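Local coordinates for protein dehydrogenase (Sinorhizobium meliloti, PDB 3UOE) that probably works as an oxidoreductase of the LDH2/MDH2 family, in which malate and lactate dehydrogenases are grouped, at residues A[111-116]-A[144-149]; A[122-127]-A[288-293]. All coordinates share one frame; numbering follows the deposited sequence.

How the contacts relate
One helix, 109-127, serves both contacts, which makes this chain a compact example of how a helix divides its duties along its length. Contact 1 takes its early turns and sets them beside helix 144-152, partly buried, its centre about 10 Å from the centre of the chain; contact 2 takes its last turn and lays it on strand 285-291, in a buried spot whose centre is about 22 Å from the chain's centre, near the second subunit. Both are apolar, but contact 1 relies on an aromatic ring and two (seleno)methionine side chains, contact 2 on aliphatic methyls against backbone. They meet where M113 SE packs on L288 CB, 3.9 Å away.

Contact 1. Residues A[111-116]-A[144-149]; sequences VVMMDA and AYYAEA
The ring of Y146 is the bump of this interface, and two successive residues, M113 and M114, shape the hollow that receives it; in the crystal selenomethionine stands in for methionine at both. M113 closes one side: its CG stands over one face of the ring, 3.5 Å from the centroid and 22° off the normal, a CH-pi contact shifted toward the CD1 rim. CG reaches there because it is anti to the backbone N (chi1 179°), and the chain then bends twice, carrying SE further above the same face, 5.0 Å from the centroid. M114 closes a second side. Its SE lies in the plane of the ring, 3.8 Å from Y146 CD1, so one selenium stands farther off above the face and the other lies at the edge, both as Met-aromatic contacts. The bends in the M114 chain also bring CE to within 4.3 Å of A149 CB, where the small methyl of the alanine, one turn on from Y146, offers a shallow seat.

The phenol's polar end is satisfied elsewhere, since Y146 OH is hydrogen-bonded to M140 O. L55 of helix 46-61, together with P110 and M117 of helix 109-127, adds to the apolar surroundings of Y146. M113 also touches I134 of strand 129-137.

The two segments run nearly parallel, with axes 11.2 Å apart at closest approach and inclined by 19°. That separation is wide for a helix pair, and long side chains bridge it where backbones do not come close. The topology is that of a beta-alpha-beta crossover: helix 109-127 links the parallel neighbouring strands 99-105 and 129-137, and helix 144-152, which follows, lies alongside that crossover helix.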
ATOM      1  N   VAL A 111       0.110  15.913 -17.025  1.00  7.39           N
ATOM      2  CA  VAL A 111       0.540  15.753 -18.416  1.00  8.05           C
ATOM      3  C   VAL A 111       1.623  14.682 -18.515  1.00  7.65           C
ATOM      4  O   VAL A 111       1.649  13.882 -19.457  1.00  9.11           O
ATOM      5  CB  VAL A 111       1.097  17.073 -18.998  1.00  8.25           C
ATOM      6  CG1 VAL A 111       1.648  16.858 -20.415  1.00  6.69           C
ATOM      7  CG2 VAL A 111       0.025  18.171 -18.968  1.00  7.69           C
ATOM      8  N   VAL A 112       2.531  14.684 -17.546  1.00  6.30           N
ATOM      9  CA  VAL A 112       3.647  13.753 -17.571  1.00  7.75           C
ATOM     10  C   VAL A 112       3.147  12.363 -17.184  1.00  7.05           C
ATOM     11  O   VAL A 112       3.515  11.376 -17.804  1.00  6.81           O
ATOM     12  CB  VAL A 112       4.800  14.209 -16.633  1.00  6.93           C
ATOM     13  CG1 VAL A 112       5.782  13.059 -16.386  1.00  5.52           C
ATOM     14  CG2 VAL A 112       5.529  15.424 -17.222  1.00  5.46           C
HETATM   15  N   MSE A 113       2.290  12.307 -16.168  1.00  6.31           N
HETATM   16  CA  MSE A 113       1.699  11.049 -15.726  1.00  7.12           C
HETATM   17  C   MSE A 113       0.904  10.354 -16.842  1.00  8.24           C
HETATM   18  O   MSE A 113       1.110   9.167 -17.111  1.00  6.56           O
HETATM   19  CB  MSE A 113       0.805  11.282 -14.501  1.00  6.74           C
HETATM   20  CG  MSE A 113       0.118  10.042 -13.977  1.00  7.75           C
HETATM   21 SE   MSE A 113       1.370   8.621 -13.428  1.00 22.82          SE
HETATM   22  CE  MSE A 113       1.858   9.319 -11.650  1.00  8.04           C
HETATM   23  N   MSE A 114      -0.001  11.087 -17.489  1.00  6.98           N
HETATM   24  CA  MSE A 114      -0.851  10.478 -18.516  1.00  9.33           C
HETATM   25  C   MSE A 114      -0.050  10.028 -19.739  1.00  8.15           C
HETATM   26  O   MSE A 114      -0.406   9.068 -20.411  1.00  7.58           O
HETATM   27  CB  MSE A 114      -2.008  11.405 -18.920  1.00  7.14           C
HETATM   28  CG  MSE A 114      -3.063  11.591 -17.823  1.00  8.34           C
HETATM   29 SE   MSE A 114      -3.830   9.894 -17.182  1.00 26.43          SE
HETATM   30  CE  MSE A 114      -4.674   9.285 -18.833  1.00  9.23           C
ATOM     31  N   ASP A 115       1.047  10.714 -20.022  1.00  9.92           N
ATOM     32  CA  ASP A 115       1.876  10.312 -21.147  1.00 10.30           C
ATOM     33  C   ASP A 115       2.629   9.028 -20.802  1.00  9.45           C
ATOM     34  O   ASP A 115       2.742   8.115 -21.629  1.00  7.70           O
ATOM     35  CB  ASP A 115       2.839  11.428 -21.556  1.00  9.99           C
ATOM     36  CG  ASP A 115       3.368  11.237 -22.960  1.00 14.99           C
ATOM     37  OD1 ASP A 115       2.636  11.559 -23.921  1.00 18.24           O
ATOM     38  OD2 ASP A 115       4.508  10.743 -23.099  1.00 17.84           O
ATOM     39  N   ALA A 116       3.133   8.974 -19.571  1.00  9.69           N
ATOM     40  CA  ALA A 116       3.796   7.786 -19.045  1.00  9.40           C
ATOM     41  C   ALA A 116       2.860   6.585 -19.086  1.00  9.12           C
ATOM     42  O   ALA A 116       3.277   5.464 -19.388  1.00  8.86           O
ATOM     43  CB  ALA A 116       4.262   8.039 -17.620  1.00  7.80           C
ATOM     44  N   ALA A 144      -6.431   9.474  -7.533  1.00  7.11           N
ATOM     45  CA  ALA A 144      -7.574   8.660  -7.942  1.00  7.20           C
ATOM     46  C   ALA A 144      -7.843   8.823  -9.439  1.00  8.65           C
ATOM     47  O   ALA A 144      -8.303   7.890 -10.107  1.00  9.53           O
ATOM     48  CB  ALA A 144      -8.829   9.020  -7.116  1.00  7.30           C
ATOM     49  N   TYR A 145      -7.543  10.011  -9.962  1.00  8.39           N
ATOM     50  CA  TYR A 145      -7.780  10.318 -11.368  1.00  7.22           C
ATOM     51  C   TYR A 145      -7.066   9.299 -12.268  1.00  8.79           C
ATOM     52  O   TYR A 145      -7.650   8.779 -13.220  1.00  8.07           O
ATOM     53  CB  TYR A 145      -7.300  11.739 -11.688  1.00  7.19           C
ATOM     54  CG  TYR A 145      -7.672  12.221 -13.081  1.00  7.99           C
ATOM     55  CD1 TYR A 145      -6.903  11.872 -14.187  1.00  8.68           C
ATOM     56  CD2 TYR A 145      -8.792  13.016 -13.284  1.00  7.60           C
ATOM     57  CE1 TYR A 145      -7.243  12.299 -15.468  1.00  9.49           C
ATOM     58  CE2 TYR A 145      -9.143  13.453 -14.554  1.00  9.55           C
ATOM     59  CZ  TYR A 145      -8.367  13.090 -15.643  1.00 12.11           C
ATOM     60  OH  TYR A 145      -8.711  13.526 -16.905  1.00 14.88           O
ATOM     61  N   TYR A 146      -5.803   9.028 -11.948  1.00  7.08           N
ATOM     62  CA  TYR A 146      -4.977   8.110 -12.720  1.00  6.77           C
ATOM     63  C   TYR A 146      -5.385   6.662 -12.458  1.00  7.68           C
ATOM     64  O   TYR A 146      -5.546   5.888 -13.400  1.00  9.05           O
ATOM     65  CB  TYR A 146      -3.492   8.334 -12.408  1.00  6.33           C
ATOM     66  CG  TYR A 146      -3.122   9.804 -12.385  1.00  7.29           C
ATOM     67  CD1 TYR A 146      -3.097  10.560 -13.564  1.00  7.99           C
ATOM     68  CD2 TYR A 146      -2.828  10.444 -11.187  1.00  6.27           C
ATOM     69  CE1 TYR A 146      -2.778  11.922 -13.548  1.00  6.56           C
ATOM     70  CE2 TYR A 146      -2.500  11.795 -11.156  1.00  7.00           C
ATOM     71  CZ  TYR A 146      -2.477  12.531 -12.336  1.00  8.26           C
ATOM     72  OH  TYR A 146      -2.148  13.867 -12.292  1.00  7.30           O
ATOM     73  N   ALA A 147      -5.568   6.302 -11.189  1.00  7.07           N
ATOM     74  CA  ALA A 147      -6.044   4.958 -10.841  1.00  9.43           C
ATOM     75  C   ALA A 147      -7.339   4.631 -11.582  1.00  9.16           C
ATOM     76  O   ALA A 147      -7.526   3.523 -12.083  1.00  9.42           O
ATOM     77  CB  ALA A 147      -6.248   4.821  -9.325  1.00  6.88           C
ATOM     78  N   GLU A 148      -8.231   5.610 -11.652  1.00  8.68           N
ATOM     79  CA  GLU A 148      -9.514   5.411 -12.302  1.00 10.19           C
ATOM     80  C   GLU A 148      -9.344   5.241 -13.802  1.00 10.20           C
ATOM     81  O   GLU A 148     -10.020   4.417 -14.413  1.00  9.36           O
ATOM     82  CB  GLU A 148     -10.445   6.586 -12.015  1.00 12.32           C
ATOM     83  CG  GLU A 148     -11.850   6.415 -12.560  1.00 16.81           C
ATOM     84  CD  GLU A 148     -12.747   7.581 -12.197  1.00 27.62           C
ATOM     85  OE1 GLU A 148     -12.569   8.674 -12.777  1.00 28.48           O
ATOM     86  OE2 GLU A 148     -13.622   7.405 -11.324  1.00 37.86           O
ATOM     87  N   ALA A 149      -8.444   6.031 -14.390  1.00  9.01           N
ATOM     88  CA  ALA A 149      -8.206   5.981 -15.821  1.00  7.93           C
ATOM     89  C   ALA A 149      -7.688   4.597 -16.205  1.00 11.61           C
ATOM     90  O   ALA A 149      -8.095   4.022 -17.214  1.00 12.13           O
ATOM     91  CB  ALA A 149      -7.220   7.048 -16.233  1.00  8.24           C
TER

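Contact 2. Residues A[122-127]-A[288-293]; sequences RILKET and LILIDP
L124 pushes its forked end against the backbone of strand 288-291 and the start of the loop that follows, and both of its methyls bear on L290. CD1 packs 3.7 Å from L290 CB and reaches on to D292 N, 4.2 Å away, while CD2 sits 3.7 Å from the carbonyl oxygen, L290 O. The leucine therefore straddles main chain more than it meshes with side chains. Its partner L290 crosses it at about a right angle and offers mainly CB, because its CG is anti to its carbonyl carbon (chi1 -66°) and the rest of the chain leads off toward M117 and T120 of helix 109-127.

The backbones of L290 and I291 pair with A130 and I156 in the sheet, and that of D292, just past the strand, pairs with G128. D292 turns its CB toward the helix, yet its closest approach to L124 is through its backbone N.

Across the pair, K125 NZ and D292 OD2 have opposite charges yet stand 6.8 Å apart, too distant for a salt bridge. The aspartate is occupied elsewhere: OD1 is hydrogen-bonded to S294 N, and OD2 has a long, weak ion pair with R96 of the second subunit. The chemistry thus implies cohesion by dispersion and burial of apolar surface, with directional bonding left to the sheet and to the loop after it.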
ATOM      1  N   ARG A 122       1.364   0.388 -23.678  1.00 13.21           N
ATOM      2  CA  ARG A 122       1.715  -0.265 -24.935  1.00 17.98           C
ATOM      3  C   ARG A 122       2.488  -1.571 -24.716  1.00 17.99           C
ATOM      4  O   ARG A 122       2.317  -2.543 -25.447  1.00 17.91           O
ATOM      5  CB  ARG A 122       2.542   0.693 -25.799  1.00 17.64           C
ATOM      6  CG  ARG A 122       1.723   1.826 -26.401  1.00 23.64           C
ATOM      7  CD  ARG A 122       2.510   3.137 -26.474  1.00 28.53           C
ATOM      8  NE  ARG A 122       3.415   3.200 -27.621  1.00 40.72           N
ATOM      9  CZ  ARG A 122       4.286   4.186 -27.836  1.00 45.05           C
ATOM     10  NH1 ARG A 122       4.382   5.196 -26.980  1.00 30.56           N
ATOM     11  NH2 ARG A 122       5.069   4.164 -28.912  1.00 52.31           N
ATOM     12  N   ILE A 123       3.329  -1.569 -23.690  1.00 15.85           N
ATOM     13  CA  ILE A 123       4.237  -2.664 -23.378  1.00 14.44           C
ATOM     14  C   ILE A 123       3.542  -3.839 -22.663  1.00 16.42           C
ATOM     15  O   ILE A 123       3.989  -4.990 -22.744  1.00 16.55           O
ATOM     16  CB  ILE A 123       5.431  -2.101 -22.542  1.00 16.31           C
ATOM     17  CG1 ILE A 123       6.659  -1.912 -23.426  1.00 15.78           C
ATOM     18  CG2 ILE A 123       5.751  -2.952 -21.322  1.00 16.18           C
ATOM     19  CD1 ILE A 123       6.520  -0.784 -24.414  1.00 16.71           C
ATOM     20  N   LEU A 124       2.435  -3.539 -21.989  1.00 15.84           N
ATOM     21  CA  LEU A 124       1.714  -4.510 -21.161  1.00 15.18           C
ATOM     22  C   LEU A 124       1.278  -5.783 -21.888  1.00 15.39           C
ATOM     23  O   LEU A 124       1.248  -6.869 -21.298  1.00 15.32           O
ATOM     24  CB  LEU A 124       0.492  -3.849 -20.530  1.00 15.60           C
ATOM     25  CG  LEU A 124       0.653  -3.050 -19.245  1.00 12.08           C
ATOM     26  CD1 LEU A 124      -0.740  -2.721 -18.685  1.00 11.82           C
ATOM     27  CD2 LEU A 124       1.465  -3.828 -18.220  1.00  9.89           C
ATOM     28  N   LYS A 125       0.915  -5.646 -23.156  1.00 17.16           N
ATOM     29  CA  LYS A 125       0.531  -6.794 -23.968  1.00 16.42           C
ATOM     30  C   LYS A 125       1.624  -7.863 -23.929  1.00 16.76           C
ATOM     31  O   LYS A 125       1.341  -9.063 -23.840  1.00 13.35           O
ATOM     32  CB  LYS A 125       0.283  -6.340 -25.406  1.00 23.85           C
ATOM     33  CG  LYS A 125      -0.138  -7.446 -26.364  1.00 35.08           C
ATOM     34  CD  LYS A 125      -1.353  -8.209 -25.842  1.00 39.22           C
ATOM     35  CE  LYS A 125      -2.241  -8.662 -26.993  1.00 45.58           C
ATOM     36  NZ  LYS A 125      -2.999  -7.503 -27.560  1.00 47.32           N
ATOM     37  N   GLU A 126       2.879  -7.415 -23.971  1.00 15.27           N
ATOM     38  CA  GLU A 126       4.024  -8.319 -23.889  1.00 15.06           C
ATOM     39  C   GLU A 126       4.408  -8.680 -22.452  1.00 13.04           C
ATOM     40  O   GLU A 126       4.762  -9.819 -22.173  1.00 11.07           O
ATOM     41  CB  GLU A 126       5.255  -7.708 -24.574  1.00 16.26           C
ATOM     42  CG  GLU A 126       4.997  -7.124 -25.950  1.00 28.16           C
ATOM     43  CD  GLU A 126       4.628  -8.182 -26.967  1.00 33.07           C
ATOM     44  OE1 GLU A 126       3.569  -8.037 -27.621  1.00 33.50           O
ATOM     45  OE2 GLU A 126       5.394  -9.163 -27.103  1.00 38.95           O
ATOM     46  N   THR A 127       4.358  -7.709 -21.543  1.00 11.40           N
ATOM     47  CA  THR A 127       5.019  -7.884 -20.246  1.00 10.04           C
ATOM     48  C   THR A 127       4.093  -8.281 -19.104  1.00 10.05           C
ATOM     49  O   THR A 127       4.530  -8.965 -18.175  1.00  8.23           O
ATOM     50  CB  THR A 127       5.829  -6.635 -19.841  1.00 10.44           C
ATOM     51  OG1 THR A 127       4.936  -5.537 -19.602  1.00 11.21           O
ATOM     52  CG2 THR A 127       6.843  -6.268 -20.943  1.00  9.77           C
ATOM     53  N   LEU A 288       4.065   4.745 -11.092  1.00  6.09           N
ATOM     54  CA  LEU A 288       2.873   4.170 -11.678  1.00  6.97           C
ATOM     55  C   LEU A 288       3.159   2.708 -12.018  1.00  7.00           C
ATOM     56  O   LEU A 288       4.097   2.402 -12.743  1.00  6.79           O
ATOM     57  CB  LEU A 288       2.473   4.934 -12.943  1.00  7.11           C
ATOM     58  CG  LEU A 288       1.339   4.285 -13.745  1.00  7.74           C
ATOM     59  CD1 LEU A 288       0.019   4.351 -12.979  1.00  6.62           C
ATOM     60  CD2 LEU A 288       1.198   4.923 -15.119  1.00  8.22           C
ATOM     61  N   ILE A 289       2.370   1.803 -11.458  1.00  7.32           N
ATOM     62  CA  ILE A 289       2.490   0.396 -11.793  1.00  7.05           C
ATOM     63  C   ILE A 289       1.209  -0.056 -12.455  1.00  7.65           C
ATOM     64  O   ILE A 289       0.130   0.067 -11.876  1.00  8.90           O
ATOM     65  CB  ILE A 289       2.715  -0.466 -10.553  1.00  9.47           C
ATOM     66  CG1 ILE A 289       4.087  -0.181  -9.958  1.00  9.14           C
ATOM     67  CG2 ILE A 289       2.577  -1.946 -10.902  1.00 10.75           C
ATOM     68  CD1 ILE A 289       4.146  -0.415  -8.471  1.00 12.57           C
ATOM     69  N   LEU A 290       1.329  -0.560 -13.676  1.00  7.88           N
ATOM     70  CA  LEU A 290       0.187  -1.111 -14.389  1.00  9.03           C
ATOM     71  C   LEU A 290       0.292  -2.626 -14.449  1.00  8.08           C
ATOM     72  O   LEU A 290       1.388  -3.184 -14.537  1.00  7.95           O
ATOM     73  CB  LEU A 290       0.090  -0.541 -15.803  1.00  7.87           C
ATOM     74  CG  LEU A 290      -0.219   0.951 -15.909  1.00  9.52           C
ATOM     75  CD1 LEU A 290      -0.069   1.403 -17.360  1.00 10.41           C
ATOM     76  CD2 LEU A 290      -1.630   1.247 -15.378  1.00  8.60           C
ATOM     77  N   ILE A 291      -0.860  -3.280 -14.391  1.00  7.67           N
ATOM     78  CA  ILE A 291      -0.935  -4.727 -14.490  1.00  9.43           C
ATOM     79  C   ILE A 291      -2.139  -5.118 -15.335  1.00  9.87           C
ATOM     80  O   ILE A 291      -3.259  -4.663 -15.085  1.00 10.27           O
ATOM     81  CB  ILE A 291      -1.084  -5.372 -13.102  1.00  9.34           C
ATOM     82  CG1 ILE A 291      -0.025  -4.818 -12.139  1.00  8.79           C
ATOM     83  CG2 ILE A 291      -1.023  -6.892 -13.205  1.00  6.53           C
ATOM     84  CD1 ILE A 291      -0.060  -5.468 -10.757  1.00  9.27           C
ATOM     85  N   ASP A 292      -1.902  -5.967 -16.327  1.00  9.54           N
ATOM     86  CA  ASP A 292      -2.970  -6.479 -17.179  1.00  9.37           C
ATOM     87  C   ASP A 292      -3.665  -7.637 -16.461  1.00  9.65           C
ATOM     88  O   ASP A 292      -3.094  -8.711 -16.327  1.00 11.35           O
ATOM     89  CB  ASP A 292      -2.373  -6.944 -18.515  1.00  9.10           C
ATOM     90  CG  ASP A 292      -3.431  -7.322 -19.550  1.00 10.79           C
ATOM     91  OD1 ASP A 292      -4.630  -7.425 -19.196  1.00 11.53           O
ATOM     92  OD2 ASP A 292      -3.053  -7.530 -20.726  1.00 11.50           O
ATOM     93  N   PRO A 293      -4.903  -7.423 -15.993  1.00 10.61           N
ATOM     94  CA  PRO A 293      -5.621  -8.522 -15.327  1.00 11.00           C
ATOM     95  C   PRO A 293      -5.720  -9.768 -16.214  1.00 10.51           C
ATOM     96  O   PRO A 293      -5.798 -10.883 -15.683  1.00  9.79           O
ATOM     97  CB  PRO A 293      -7.022  -7.938 -15.087  1.00  9.75           C
ATOM     98  CG  PRO A 293      -6.834  -6.433 -15.172  1.00 10.32           C
ATOM     99  CD  PRO A 293      -5.756  -6.235 -16.185  1.00  8.65           C
TER